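Local coordinates for ParB domain protein nuclease (Sulfolobus solfataricus, PDB 5K5D), which probably acts in archaeal DNA segregation as a ParB-type partition protein, and may have nuclease activity, at residues T5-T10 against R90-E95; N56-D61 against F84-E89; L96-N101 against Q117-R122. The protein carries 4 engineered substitutions. All blocks are in the same frame, centred on the assembly; numbering follows the deposited sequence.

Contact 1. Residues T5-T10 against R90-E95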
ATOM      1  N   THR B   5      13.107  -3.297  17.956  1.00 83.41           N
ATOM      2  CA  THR B   5      14.494  -2.847  17.931  1.00 78.02           C
ATOM      3  C   THR B   5      14.626  -1.545  17.149  1.00 75.09           C
ATOM      4  O   THR B   5      13.884  -1.307  16.198  1.00 82.69           O
ATOM      5  CB  THR B   5      15.416  -3.900  17.282  1.00 80.51           C
ATOM      6  OG1 THR B   5      15.121  -5.194  17.822  1.00 81.84           O
ATOM      7  CG2 THR B   5      16.881  -3.569  17.541  1.00 82.81           C
ATOM      8  N   GLU B   6      15.570  -0.704  17.558  1.00 66.90           N
ATOM      9  CA  GLU B   6      15.825   0.555  16.868  1.00 57.53           C
ATOM     10  C   GLU B   6      16.675   0.330  15.629  1.00 55.92           C
ATOM     11  O   GLU B   6      17.567  -0.516  15.626  1.00 54.96           O
ATOM     12  CB  GLU B   6      16.524   1.546  17.797  1.00 54.33           C
ATOM     13  CG  GLU B   6      15.655   2.051  18.925  1.00 50.71           C
ATOM     14  CD  GLU B   6      16.461   2.710  20.015  1.00 55.33           C
ATOM     15  OE1 GLU B   6      16.010   3.754  20.530  1.00 57.54           O
ATOM     16  OE2 GLU B   6      17.541   2.184  20.360  1.00 60.71           O
ATOM     17  N   LEU B   7      16.393   1.092  14.576  1.00 56.67           N
ATOM     18  CA  LEU B   7      17.139   0.968  13.331  1.00 50.95           C
ATOM     19  C   LEU B   7      18.383   1.841  13.356  1.00 45.55           C
ATOM     20  O   LEU B   7      18.311   3.026  13.669  1.00 47.62           O
ATOM     21  CB  LEU B   7      16.263   1.328  12.129  1.00 48.42           C
ATOM     22  CG  LEU B   7      15.047   0.434  11.892  1.00 52.30           C
ATOM     23  CD1 LEU B   7      14.377   0.789  10.573  1.00 52.91           C
ATOM     24  CD2 LEU B   7      15.456  -1.029  11.908  1.00 49.58           C
ATOM     25  N   THR B   8      19.521   1.238  13.031  1.00 42.45           N
ATOM     26  CA  THR B   8      20.790   1.951  12.964  1.00 36.38           C
ATOM     27  C   THR B   8      21.382   1.856  11.563  1.00 37.89           C
ATOM     28  O   THR B   8      21.171   0.868  10.852  1.00 36.58           O
ATOM     29  CB  THR B   8      21.814   1.363  13.940  1.00 37.00           C
ATOM     30  OG1 THR B   8      23.070   2.032  13.770  1.00 54.67           O
ATOM     31  CG2 THR B   8      22.003  -0.119  13.663  1.00 29.75           C
ATOM     32  N   TYR B   9      22.133   2.877  11.170  1.00 31.02           N
ATOM     33  CA  TYR B   9      22.772   2.865   9.868  1.00 32.37           C
ATOM     34  C   TYR B   9      23.999   3.759   9.840  1.00 41.70           C
ATOM     35  O   TYR B   9      24.205   4.592  10.722  1.00 44.64           O
ATOM     36  CB  TYR B   9      21.787   3.295   8.777  1.00 33.11           C
ATOM     37  CG  TYR B   9      21.360   4.738   8.874  1.00 38.05           C
ATOM     38  CD1 TYR B   9      22.139   5.750   8.323  1.00 35.32           C
ATOM     39  CD2 TYR B   9      20.181   5.092   9.517  1.00 37.83           C
ATOM     40  CE1 TYR B   9      21.753   7.076   8.414  1.00 36.31           C
ATOM     41  CE2 TYR B   9      19.785   6.414   9.607  1.00 36.62           C
ATOM     42  CZ  TYR B   9      20.576   7.401   9.054  1.00 41.52           C
ATOM     43  OH  TYR B   9      20.187   8.720   9.140  1.00 43.58           O
ATOM     44  N   THR B  10      24.812   3.580   8.810  1.00 47.38           N
ATOM     45  CA  THR B  10      25.978   4.416   8.612  1.00 46.22           C
ATOM     46  C   THR B  10      25.967   4.949   7.183  1.00 47.77           C
ATOM     47  O   THR B  10      25.383   4.337   6.284  1.00 38.27           O
ATOM     48  CB  THR B  10      27.274   3.642   8.904  1.00 55.33           C
ATOM     49  OG1 THR B  10      27.292   2.429   8.144  1.00 59.31           O
ATOM     50  CG2 THR B  10      27.354   3.288  10.383  1.00 57.47           C
ATOM     51  N   ARG B  90      12.902  -8.891   7.101  1.00 40.28           N
ATOM     52  CA  ARG B  90      12.098  -8.191   6.105  1.00 37.50           C
ATOM     53  C   ARG B  90      11.285  -7.053   6.710  1.00 43.70           C
ATOM     54  O   ARG B  90      11.211  -5.963   6.143  1.00 45.39           O
ATOM     55  CB  ARG B  90      11.151  -9.162   5.402  1.00 35.80           C
ATOM     56  CG  ARG B  90      11.842 -10.165   4.503  1.00 48.25           C
ATOM     57  CD  ARG B  90      12.250  -9.566   3.165  1.00 54.19           C
ATOM     58  NE  ARG B  90      11.356  -9.991   2.096  1.00 55.74           N
ATOM     59  CZ  ARG B  90      11.632  -9.851   0.805  1.00 60.74           C
ATOM     60  NH1 ARG B  90      12.782  -9.303   0.439  1.00 59.28           N
ATOM     61  NH2 ARG B  90      10.769 -10.262  -0.117  1.00 62.23           N
ATOM     62  N   ASP B  91      10.666  -7.318   7.855  1.00 43.49           N
ATOM     63  CA  ASP B  91       9.801  -6.334   8.493  1.00 46.71           C
ATOM     64  C   ASP B  91      10.475  -4.970   8.570  1.00 41.81           C
ATOM     65  O   ASP B  91       9.817  -3.937   8.427  1.00 43.75           O
ATOM     66  CB  ASP B  91       9.338  -6.803   9.881  1.00 56.57           C
ATOM     67  CG  ASP B  91      10.491  -7.171  10.799  1.00 65.44           C
ATOM     68  OD1 ASP B  91      11.379  -7.937  10.368  1.00 70.14           O
ATOM     69  OD2 ASP B  91      10.512  -6.697  11.958  1.00 66.71           O
ATOM     70  N   LYS B  92      11.788  -4.970   8.781  1.00 28.50           N
ATOM     71  CA  LYS B  92      12.544  -3.725   8.852  1.00 33.62           C
ATOM     72  C   LYS B  92      12.655  -3.042   7.489  1.00 32.25           C
ATOM     73  O   LYS B  92      12.552  -1.819   7.391  1.00 33.17           O
ATOM     74  CB  LYS B  92      13.926  -3.963   9.456  1.00 42.81           C
ATOM     75  CG  LYS B  92      13.907  -4.219  10.958  1.00 42.00           C
ATOM     76  CD  LYS B  92      15.307  -4.466  11.482  1.00 47.23           C
ATOM     77  CE  LYS B  92      15.342  -4.455  13.003  1.00 57.05           C
ATOM     78  NZ  LYS B  92      14.471  -5.505  13.591  1.00 58.35           N
ATOM     79  N   ALA B  93      12.860  -3.831   6.437  1.00 34.77           N
ATOM     80  CA  ALA B  93      12.916  -3.283   5.084  1.00 35.20           C
ATOM     81  C   ALA B  93      11.556  -2.705   4.714  1.00 27.17           C
ATOM     82  O   ALA B  93      11.462  -1.619   4.144  1.00 23.18           O
ATOM     83  CB  ALA B  93      13.331  -4.351   4.086  1.00 38.31           C
ATOM     84  N   TYR B  94      10.508  -3.446   5.055  1.00 26.57           N
ATOM     85  CA  TYR B  94       9.138  -2.999   4.857  1.00 26.25           C
ATOM     86  C   TYR B  94       8.875  -1.641   5.500  1.00 29.64           C
ATOM     87  O   TYR B  94       8.214  -0.785   4.913  1.00 33.92           O
ATOM     88  CB  TYR B  94       8.165  -4.033   5.416  1.00 26.15           C
ATOM     89  CG  TYR B  94       8.176  -5.337   4.655  1.00 36.87           C
ATOM     90  CD1 TYR B  94       8.013  -6.551   5.308  1.00 35.40           C
ATOM     91  CD2 TYR B  94       8.354  -5.350   3.279  1.00 34.82           C
ATOM     92  CE1 TYR B  94       8.029  -7.743   4.609  1.00 36.50           C
ATOM     93  CE2 TYR B  94       8.368  -6.533   2.574  1.00 40.55           C
ATOM     94  CZ  TYR B  94       8.206  -7.726   3.242  1.00 43.14           C
ATOM     95  OH  TYR B  94       8.220  -8.902   2.534  1.00 48.37           O
ATOM     96  N   GLU B  95       9.399  -1.442   6.706  1.00 38.80           N
ATOM     97  CA  GLU B  95       9.150  -0.201   7.434  1.00 38.75           C
ATOM     98  C   GLU B  95       9.861   0.974   6.784  1.00 37.21           C
ATOM     99  O   GLU B  95       9.296   2.061   6.665  1.00 38.35           O
ATOM    100  CB  GLU B  95       9.539  -0.348   8.907  1.00 38.06           C
ATOM    101  CG  GLU B  95       8.557  -1.216   9.679  1.00 45.31           C
ATOM    102  CD  GLU B  95       9.182  -1.926  10.863  1.00 61.19           C
ATOM    103  OE1 GLU B  95      10.186  -1.419  11.413  1.00 59.83           O
ATOM    104  OE2 GLU B  95       8.666  -3.000  11.239  1.00 68.04           O
TER
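Leu7 and Lys92 meet without a ring or other flat group between them. The flat groups lie beside the pair: Leu7 also touches Tyr82, and Lys92 also touches Phe84. Across the contact itself, one methyl of Leu7 does the work. CD2 of Leu7 lies alongside the lysine chain, 3.5 Å from Lys92 CD. Lys92 CE is nearly as close to that methyl, at 3.6 Å, and Lys92 CG stands 3.7 Å from Leu7 CD2. The two side chains run antiparallel to each other where they overlap, and the contact is wholly apolar along this length. Lys92 runs extended through its middle and then bends at its last torsion. The bend (chi4 60°) turns NZ to the carboxylate of Glu89, with which it forms a salt bridge. Lys92 NZ also stands 4.1 Å from Thr5 CB. Thr5 is exposed and poorly ordered, so this second touch is loose. With an alanine here instead of Lys92, Leu7 CD2 would probably lose its aliphatic partner and Glu89 its positive mate. Tyr94 and Arg90 of the same helix turn instead to Glu24 of helix 23-26. The contact thus sets the residues leading into edge strand 9-15 against helix 90-99. Thr10 pairs with Lys81 of strand 76-82 by backbone bonding, and Thr8 bonds to Asp83 just beyond that strand.

Contact 2. Residues N56-D61 against F84-E89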
ATOM      1  N   ASN B  56      24.075  -6.143   3.642  1.00 41.81           N
ATOM      2  CA  ASN B  56      24.712  -6.800   2.505  1.00 45.17           C
ATOM      3  C   ASN B  56      24.504  -6.038   1.202  1.00 35.58           C
ATOM      4  O   ASN B  56      24.665  -6.592   0.115  1.00 42.52           O
ATOM      5  CB  ASN B  56      24.176  -8.223   2.340  1.00 53.74           C
ATOM      6  CG  ASN B  56      24.428  -9.087   3.560  1.00 63.86           C
ATOM      7  OD1 ASN B  56      25.495  -9.015   4.173  1.00 65.73           O
ATOM      8  ND2 ASN B  56      23.439  -9.892   3.929  1.00 20.00           N
ATOM      9  N   TYR B  57      24.145  -4.765   1.320  1.00 36.57           N
ATOM     10  CA  TYR B  57      24.053  -3.887   0.159  1.00 36.00           C
ATOM     11  C   TYR B  57      22.907  -4.280  -0.764  1.00 38.97           C
ATOM     12  O   TYR B  57      22.955  -4.057  -1.973  1.00 37.18           O
ATOM     13  CB  TYR B  57      25.395  -3.837  -0.580  1.00 38.23           C
ATOM     14  CG  TYR B  57      26.512  -3.336   0.309  1.00 44.30           C
ATOM     15  CD1 TYR B  57      27.332  -4.222   0.998  1.00 46.50           C
ATOM     16  CD2 TYR B  57      26.723  -1.974   0.487  1.00 41.76           C
ATOM     17  CE1 TYR B  57      28.340  -3.765   1.825  1.00 47.53           C
ATOM     18  CE2 TYR B  57      27.728  -1.508   1.310  1.00 44.84           C
ATOM     19  CZ  TYR B  57      28.531  -2.407   1.978  1.00 48.47           C
ATOM     20  OH  TYR B  57      29.530  -1.943   2.802  1.00 43.15           O
ATOM     21  N   VAL B  58      21.876  -4.876  -0.176  1.00 38.85           N
ATOM     22  CA  VAL B  58      20.621  -5.096  -0.872  1.00 36.26           C
ATOM     23  C   VAL B  58      19.838  -3.788  -0.858  1.00 40.52           C
ATOM     24  O   VAL B  58      19.551  -3.234   0.206  1.00 43.32           O
ATOM     25  CB  VAL B  58      19.784  -6.212  -0.204  1.00 34.29           C
ATOM     26  CG1 VAL B  58      18.403  -6.296  -0.834  1.00 38.10           C
ATOM     27  CG2 VAL B  58      20.498  -7.546  -0.299  1.00 23.06           C
ATOM     28  N   LEU B  59      19.515  -3.293  -2.048  1.00 40.56           N
ATOM     29  CA  LEU B  59      18.766  -2.055  -2.201  1.00 37.25           C
ATOM     30  C   LEU B  59      17.371  -2.214  -1.601  1.00 36.29           C
ATOM     31  O   LEU B  59      16.640  -3.150  -1.930  1.00 29.38           O
ATOM     32  CB  LEU B  59      18.651  -1.702  -3.683  1.00 38.42           C
ATOM     33  CG  LEU B  59      18.832  -0.244  -4.112  1.00 37.62           C
ATOM     34  CD1 LEU B  59      17.787   0.133  -5.152  1.00 41.72           C
ATOM     35  CD2 LEU B  59      18.770   0.696  -2.923  1.00 32.48           C
ATOM     36  N   ILE B  60      17.002  -1.297  -0.717  1.00 31.02           N
ATOM     37  CA  ILE B  60      15.690  -1.345  -0.091  1.00 35.91           C
ATOM     38  C   ILE B  60      14.789  -0.302  -0.720  1.00 31.88           C
ATOM     39  O   ILE B  60      13.661  -0.589  -1.118  1.00 34.56           O
ATOM     40  CB  ILE B  60      15.785  -1.096   1.427  1.00 34.48           C
ATOM     41  CG1 ILE B  60      16.492  -2.268   2.105  1.00 31.60           C
ATOM     42  CG2 ILE B  60      14.402  -0.888   2.029  1.00 35.50           C
ATOM     43  CD1 ILE B  60      16.658  -2.087   3.595  1.00 39.56           C
ATOM     44  N   ASP B  61      15.314   0.912  -0.810  1.00 28.90           N
ATOM     45  CA  ASP B  61      14.590   2.033  -1.380  1.00 39.18           C
ATOM     46  C   ASP B  61      15.482   2.833  -2.326  1.00 41.12           C
ATOM     47  O   ASP B  61      16.609   3.184  -1.979  1.00 37.14           O
ATOM     48  CB  ASP B  61      14.101   2.955  -0.270  1.00 37.97           C
ATOM     49  CG  ASP B  61      13.191   4.035  -0.784  1.00 45.65           C
ATOM     50  OD1 ASP B  61      12.203   3.690  -1.465  1.00 51.78           O
ATOM     51  OD2 ASP B  61      13.464   5.225  -0.518  1.00 48.67           O
ATOM     52  N   PHE B  84      21.125  -4.424   9.383  1.00 45.97           N
ATOM     53  CA  PHE B  84      20.239  -5.571   9.485  1.00 48.30           C
ATOM     54  C   PHE B  84      20.183  -6.297   8.151  1.00 40.11           C
ATOM     55  O   PHE B  84      20.465  -5.713   7.106  1.00 30.54           O
ATOM     56  CB  PHE B  84      18.837  -5.148   9.927  1.00 45.86           C
ATOM     57  CG  PHE B  84      18.015  -4.528   8.834  1.00 44.31           C
ATOM     58  CD1 PHE B  84      18.074  -3.164   8.590  1.00 39.55           C
ATOM     59  CD2 PHE B  84      17.174  -5.306   8.058  1.00 45.79           C
ATOM     60  CE1 PHE B  84      17.315  -2.591   7.592  1.00 34.57           C
ATOM     61  CE2 PHE B  84      16.412  -4.738   7.057  1.00 42.69           C
ATOM     62  CZ  PHE B  84      16.484  -3.378   6.825  1.00 40.02           C
ATOM     63  N   ASP B  85      19.842  -7.577   8.200  1.00 40.87           N
ATOM     64  CA  ASP B  85      19.744  -8.394   7.004  1.00 48.10           C
ATOM     65  C   ASP B  85      18.295  -8.403   6.541  1.00 51.06           C
ATOM     66  O   ASP B  85      17.432  -8.993   7.190  1.00 49.92           O
ATOM     67  CB  ASP B  85      20.223  -9.816   7.305  1.00 51.62           C
ATOM     68  CG  ASP B  85      20.411 -10.646   6.057  1.00 60.07           C
ATOM     69  OD1 ASP B  85      19.648 -10.453   5.088  1.00 62.88           O
ATOM     70  OD2 ASP B  85      21.329 -11.494   6.047  1.00 65.51           O
ATOM     71  N   SER B  86      18.032  -7.733   5.423  1.00 49.34           N
ATOM     72  CA  SER B  86      16.675  -7.607   4.902  1.00 47.93           C
ATOM     73  C   SER B  86      16.083  -8.962   4.539  1.00 48.20           C
ATOM     74  O   SER B  86      14.864  -9.118   4.489  1.00 45.40           O
ATOM     75  CB  SER B  86      16.654  -6.700   3.673  1.00 42.41           C
ATOM     76  OG  SER B  86      17.302  -7.322   2.577  1.00 46.22           O
ATOM     77  N   GLN B  87      16.951  -9.937   4.280  1.00 44.70           N
ATOM     78  CA  GLN B  87      16.501 -11.277   3.908  1.00 57.75           C
ATOM     79  C   GLN B  87      16.050 -12.078   5.122  1.00 57.15           C
ATOM     80  O   GLN B  87      15.440 -13.136   4.984  1.00 56.49           O
ATOM     81  CB  GLN B  87      17.592 -12.033   3.146  1.00 65.57           C
ATOM     82  CG  GLN B  87      17.940 -11.425   1.794  1.00 75.22           C
ATOM     83  CD  GLN B  87      16.766 -11.422   0.827  1.00 82.55           C
ATOM     84  OE1 GLN B  87      16.360 -10.368   0.330  1.00 83.20           O
ATOM     85  NE2 GLN B  87      16.219 -12.604   0.552  1.00 82.08           N
ATOM     86  N   GLN B  88      16.351 -11.566   6.312  1.00 55.20           N
ATOM     87  CA  GLN B  88      15.931 -12.213   7.547  1.00 57.22           C
ATOM     88  C   GLN B  88      14.965 -11.335   8.334  1.00 59.01           C
ATOM     89  O   GLN B  88      13.980 -11.825   8.886  1.00 63.00           O
ATOM     90  CB  GLN B  88      17.141 -12.585   8.403  1.00 62.87           C
ATOM     91  CG  GLN B  88      18.033 -13.647   7.776  1.00 71.88           C
ATOM     92  CD  GLN B  88      19.080 -14.168   8.738  1.00 82.20           C
ATOM     93  OE1 GLN B  88      18.795 -15.020   9.581  1.00 85.80           O
ATOM     94  NE2 GLN B  88      20.300 -13.657   8.621  1.00 84.83           N
ATOM     95  N   GLU B  89      15.249 -10.038   8.379  1.00 56.32           N
ATOM     96  CA  GLU B  89      14.364  -9.085   9.041  1.00 56.98           C
ATOM     97  C   GLU B  89      13.595  -8.233   8.025  1.00 51.33           C
ATOM     98  O   GLU B  89      13.633  -7.004   8.082  1.00 52.61           O
ATOM     99  CB  GLU B  89      15.156  -8.187   9.997  1.00 58.25           C
ATOM    100  CG  GLU B  89      15.663  -8.895  11.250  1.00 61.77           C
ATOM    101  CD  GLU B  89      16.686  -8.065  12.018  1.00 65.10           C
ATOM    102  OE1 GLU B  89      17.853  -7.996  11.581  1.00 68.24           O
ATOM    103  OE2 GLU B  89      16.326  -7.483  13.062  1.00 67.29           O
TER
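Ile60 is extended at its second torsion (chi2 179°), which sends CD1 out to the Phe84 ring. Phe84 starts from a bond that points away, but its CG sits between the backbone N and the carbonyl carbon (chi1 77°), and this swings the ring back. Phe84 CZ then lies 3.5 Å from Ile60 CD1. The methyl approaches the ring obliquely. Leu96 and the carbon chain of Lys92, both of helix 90-99, also touch this ring, and Leu96 and Ile97 touch Ile60, so the pair belongs to an apolar layer between sheet and helix. Strand 59-61 is an edge of the four-stranded mixed sheet of the ParB-like N-terminal domain. A classic beta bulge sets Ile60 and Asp61 opposite the single residue Ile52 of strand 51-53. Two residues before Ile60, Val58 CG1 packs 3.7 Å from Ser86 OG, and that oxygen is hydrogen-bonded to Asp54. At the more open end, Asn56 ND2 stands 3.4 Å from Asp85 OD2, the amide and carboxylate planes turned 87° apart. The other carboxylate oxygen of Asp85 serves its own loop. OD1 accepts from Gln87 N at 2.9 Å, on the anti side and somewhat out of the carboxylate plane, which makes an Asx turn. Asp85 O accepts from both Gln88 N and Glu89 N as the chain winds toward helix 90-99.

Contact 3. Residues L96-N101 against Q117-R122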
ATOM      1  N   LEU B  96      11.095   0.741   6.351  1.00 40.13           N
ATOM      2  CA  LEU B  96      11.864   1.763   5.653  1.00 34.12           C
ATOM      3  C   LEU B  96      11.174   2.204   4.369  1.00 32.92           C
ATOM      4  O   LEU B  96      11.055   3.396   4.104  1.00 37.72           O
ATOM      5  CB  LEU B  96      13.278   1.267   5.362  1.00 26.64           C
ATOM      6  CG  LEU B  96      14.144   1.140   6.613  1.00 28.42           C
ATOM      7  CD1 LEU B  96      15.514   0.571   6.273  1.00 24.68           C
ATOM      8  CD2 LEU B  96      14.267   2.499   7.290  1.00 25.45           C
ATOM      9  N   ILE B  97      10.711   1.243   3.576  1.00 32.52           N
ATOM     10  CA  ILE B  97      10.050   1.557   2.318  1.00 34.07           C
ATOM     11  C   ILE B  97       8.810   2.410   2.550  1.00 41.85           C
ATOM     12  O   ILE B  97       8.491   3.285   1.744  1.00 43.34           O
ATOM     13  CB  ILE B  97       9.654   0.288   1.541  1.00 33.33           C
ATOM     14  CG1 ILE B  97      10.897  -0.444   1.025  1.00 30.06           C
ATOM     15  CG2 ILE B  97       8.741   0.646   0.371  1.00 25.45           C
ATOM     16  CD1 ILE B  97      10.602  -1.832   0.477  1.00 32.34           C
ATOM     17  N   TRP B  98       8.112   2.156   3.651  1.00 37.78           N
ATOM     18  CA  TRP B  98       6.922   2.935   3.971  1.00 37.47           C
ATOM     19  C   TRP B  98       7.298   4.317   4.474  1.00 37.77           C
ATOM     20  O   TRP B  98       6.659   5.315   4.136  1.00 35.01           O
ATOM     21  CB  TRP B  98       6.063   2.230   5.015  1.00 37.48           C
ATOM     22  CG  TRP B  98       4.902   3.063   5.465  1.00 40.23           C
ATOM     23  CD1 TRP B  98       4.692   3.577   6.712  1.00 41.27           C
ATOM     24  CD2 TRP B  98       3.796   3.497   4.663  1.00 42.10           C
ATOM     25  NE1 TRP B  98       3.519   4.292   6.738  1.00 37.25           N
ATOM     26  CE2 TRP B  98       2.954   4.257   5.494  1.00 44.03           C
ATOM     27  CE3 TRP B  98       3.439   3.301   3.326  1.00 41.73           C
ATOM     28  CZ2 TRP B  98       1.768   4.828   5.030  1.00 49.69           C
ATOM     29  CZ3 TRP B  98       2.265   3.871   2.870  1.00 48.79           C
ATOM     30  CH2 TRP B  98       1.444   4.625   3.718  1.00 48.91           C
ATOM     31  N   THR B  99       8.336   4.369   5.298  1.00 36.36           N
ATOM     32  CA  THR B  99       8.790   5.630   5.853  1.00 30.95           C
ATOM     33  C   THR B  99       9.201   6.589   4.754  1.00 30.47           C
ATOM     34  O   THR B  99       8.885   7.773   4.814  1.00 34.82           O
ATOM     35  CB  THR B  99       9.966   5.441   6.821  1.00 35.86           C
ATOM     36  OG1 THR B  99       9.491   4.858   8.039  1.00 31.84           O
ATOM     37  CG2 THR B  99      10.604   6.785   7.131  1.00 28.16           C
ATOM     38  N   PHE B 100       9.891   6.074   3.742  1.00 33.19           N
ATOM     39  CA  PHE B 100      10.422   6.928   2.688  1.00 37.38           C
ATOM     40  C   PHE B 100       9.496   7.092   1.492  1.00 36.62           C
ATOM     41  O   PHE B 100       9.877   7.706   0.496  1.00 42.94           O
ATOM     42  CB  PHE B 100      11.799   6.438   2.238  1.00 35.06           C
ATOM     43  CG  PHE B 100      12.866   6.643   3.267  1.00 38.11           C
ATOM     44  CD1 PHE B 100      13.431   5.565   3.931  1.00 41.26           C
ATOM     45  CD2 PHE B 100      13.285   7.923   3.596  1.00 42.01           C
ATOM     46  CE1 PHE B 100      14.409   5.762   4.894  1.00 44.74           C
ATOM     47  CE2 PHE B 100      14.262   8.129   4.560  1.00 41.17           C
ATOM     48  CZ  PHE B 100      14.824   7.047   5.210  1.00 42.02           C
ATOM     49  N   ASN B 101       8.283   6.557   1.583  1.00 36.24           N
ATOM     50  CA  ASN B 101       7.354   6.655   0.462  1.00 37.33           C
ATOM     51  C   ASN B 101       5.925   7.084   0.813  1.00 34.81           C
ATOM     52  O   ASN B 101       5.273   7.769   0.027  1.00 34.83           O
ATOM     53  CB  ASN B 101       7.347   5.357  -0.344  1.00 32.72           C
ATOM     54  CG  ASN B 101       8.649   5.125  -1.077  1.00 37.68           C
ATOM     55  OD1 ASN B 101       8.853   5.637  -2.178  1.00 41.37           O
ATOM     56  ND2 ASN B 101       9.544   4.352  -0.466  1.00 38.51           N
ATOM     57  N   GLN B 117      -1.364  -0.795   2.056  1.00 36.10           N
ATOM     58  CA  GLN B 117      -1.884  -2.151   2.167  1.00 40.65           C
ATOM     59  C   GLN B 117      -0.801  -3.199   1.918  1.00 39.22           C
ATOM     60  O   GLN B 117      -0.706  -4.180   2.654  1.00 33.11           O
ATOM     61  CB  GLN B 117      -3.057  -2.376   1.207  1.00 43.03           C
ATOM     62  CG  GLN B 117      -3.551  -3.814   1.193  1.00 45.68           C
ATOM     63  CD  GLN B 117      -4.674  -4.043   0.207  1.00 55.46           C
ATOM     64  OE1 GLN B 117      -5.402  -3.119  -0.152  1.00 62.74           O
ATOM     65  NE2 GLN B 117      -4.818  -5.285  -0.246  1.00 56.50           N
ATOM     66  N   LYS B 118       0.008  -2.993   0.880  1.00 44.19           N
ATOM     67  CA  LYS B 118       1.072  -3.940   0.553  1.00 45.17           C
ATOM     68  C   LYS B 118       1.989  -4.107   1.747  1.00 42.76           C
ATOM     69  O   LYS B 118       2.428  -5.211   2.060  1.00 43.04           O
ATOM     70  CB  LYS B 118       1.885  -3.471  -0.651  1.00 46.10           C
ATOM     71  CG  LYS B 118       1.239  -3.732  -1.989  1.00 45.11           C
ATOM     72  CD  LYS B 118       2.156  -3.284  -3.108  1.00 50.57           C
ATOM     73  CE  LYS B 118       1.431  -3.246  -4.440  1.00 58.01           C
ATOM     74  NZ  LYS B 118       2.314  -2.736  -5.525  1.00 63.84           N
ATOM     75  N   ILE B 119       2.268  -2.995   2.414  1.00 34.50           N
ATOM     76  CA  ILE B 119       3.106  -3.010   3.602  1.00 38.02           C
ATOM     77  C   ILE B 119       2.403  -3.710   4.767  1.00 32.40           C
ATOM     78  O   ILE B 119       2.936  -4.663   5.330  1.00 33.73           O
ATOM     79  CB  ILE B 119       3.531  -1.583   4.009  1.00 35.50           C
ATOM     80  CG1 ILE B 119       4.397  -0.953   2.911  1.00 39.53           C
ATOM     81  CG2 ILE B 119       4.288  -1.602   5.323  1.00 37.04           C
ATOM     82  CD1 ILE B 119       5.711  -1.685   2.657  1.00 34.43           C
ATOM     83  N   ALA B 120       1.202  -3.253   5.112  1.00 28.67           N
ATOM     84  CA  ALA B 120       0.490  -3.789   6.273  1.00 36.56           C
ATOM     85  C   ALA B 120       0.253  -5.299   6.173  1.00 33.45           C
ATOM     86  O   ALA B 120       0.336  -6.016   7.170  1.00 32.44           O
ATOM     87  CB  ALA B 120      -0.823  -3.046   6.491  1.00 46.73           C
ATOM     88  N   ASP B 121      -0.042  -5.764   4.962  1.00 32.85           N
ATOM     89  CA  ASP B 121      -0.192  -7.188   4.676  1.00 33.59           C
ATOM     90  C   ASP B 121       1.090  -7.963   4.959  1.00 41.85           C
ATOM     91  O   ASP B 121       1.037  -9.087   5.458  1.00 50.24           O
ATOM     92  CB  ASP B 121      -0.592  -7.399   3.210  1.00 39.35           C
ATOM     93  CG  ASP B 121      -2.066  -7.120   2.952  1.00 45.33           C
ATOM     94  OD1 ASP B 121      -2.725  -6.481   3.802  1.00 49.73           O
ATOM     95  OD2 ASP B 121      -2.562  -7.536   1.888  1.00 51.08           O
ATOM     96  N   ARG B 122       2.238  -7.373   4.626  1.00 48.13           N
ATOM     97  CA  ARG B 122       3.526  -8.020   4.868  1.00 47.93           C
ATOM     98  C   ARG B 122       3.777  -8.123   6.363  1.00 45.54           C
ATOM     99  O   ARG B 122       4.146  -9.182   6.874  1.00 46.30           O
ATOM    100  CB  ARG B 122       4.678  -7.244   4.229  1.00 48.49           C
ATOM    101  CG  ARG B 122       4.553  -6.979   2.737  1.00 52.83           C
ATOM    102  CD  ARG B 122       4.340  -8.251   1.943  1.00 53.54           C
ATOM    103  NE  ARG B 122       4.831  -8.112   0.573  1.00 56.69           N
ATOM    104  CZ  ARG B 122       4.161  -7.525  -0.416  1.00 50.69           C
ATOM    105  NH1 ARG B 122       2.958  -7.006  -0.196  1.00 48.54           N
ATOM    106  NH2 ARG B 122       4.699  -7.456  -1.626  1.00 45.59           N
TER
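Ile119 gives the largest share of this contact and meets both Trp98 and Ile97. Its CG1 lies 4.2 Å from Trp98 CB, at the root of the indole and oblique to the ring. The end of the same branch, Ile119 CD1, comes within 4.5 Å of Ile97 CG2. These are long, purely apolar touches, and no hydrogen bond crosses between the segments. Trp98 CG is anti to the backbone N (chi1 174°). That torsion carries the indole on past Ile119. The ring stacks on Phe116, and its NE1 is hydrogen-bonded to Leu180 O, so the buried N-H is satisfied. The backbone of Ile97 is also used. Near the end of helix 90-99, Ile97 O accepts from Asn101 ND2 at 2.7 Å, in the carbonyl plane and on a lone pair. The bond is nearly straight, at 162°. A bound citric acid, probably from the crystallisation liquor, lies about 5 Å from the side chain of Ile97. The contact joins helix 90-99 to the long helix 109-128. Ile60 of strand 59-61 backs Ile97, while Leu180 of helix 170-180 and Met28 of a loop flank Ile119.

Contact 3 is buried and lies near the middle of the chain. Contacts 1 and 2 are only partly buried and sit well out from it. Contacts 1 and 3 share helix 90-99, using successive parts of it, and contact 2 borders the same helix. Contacts 1 and 2 both reach the mixed sheet, at its two edge strands. Lys92 CB packs 3.5 Å from Phe84 CE2, which joins them directly. Contacts 2 and 3 are tied by a probable hydrogen bond of 2.9 Å between Asp61 OD1 and Asn101 ND2. Across the segments contact 3 is all hydrocarbon, whereas contacts 1 and 2 also bring in a lysine amine, a serine hydroxyl and an asparagine beside an aspartate.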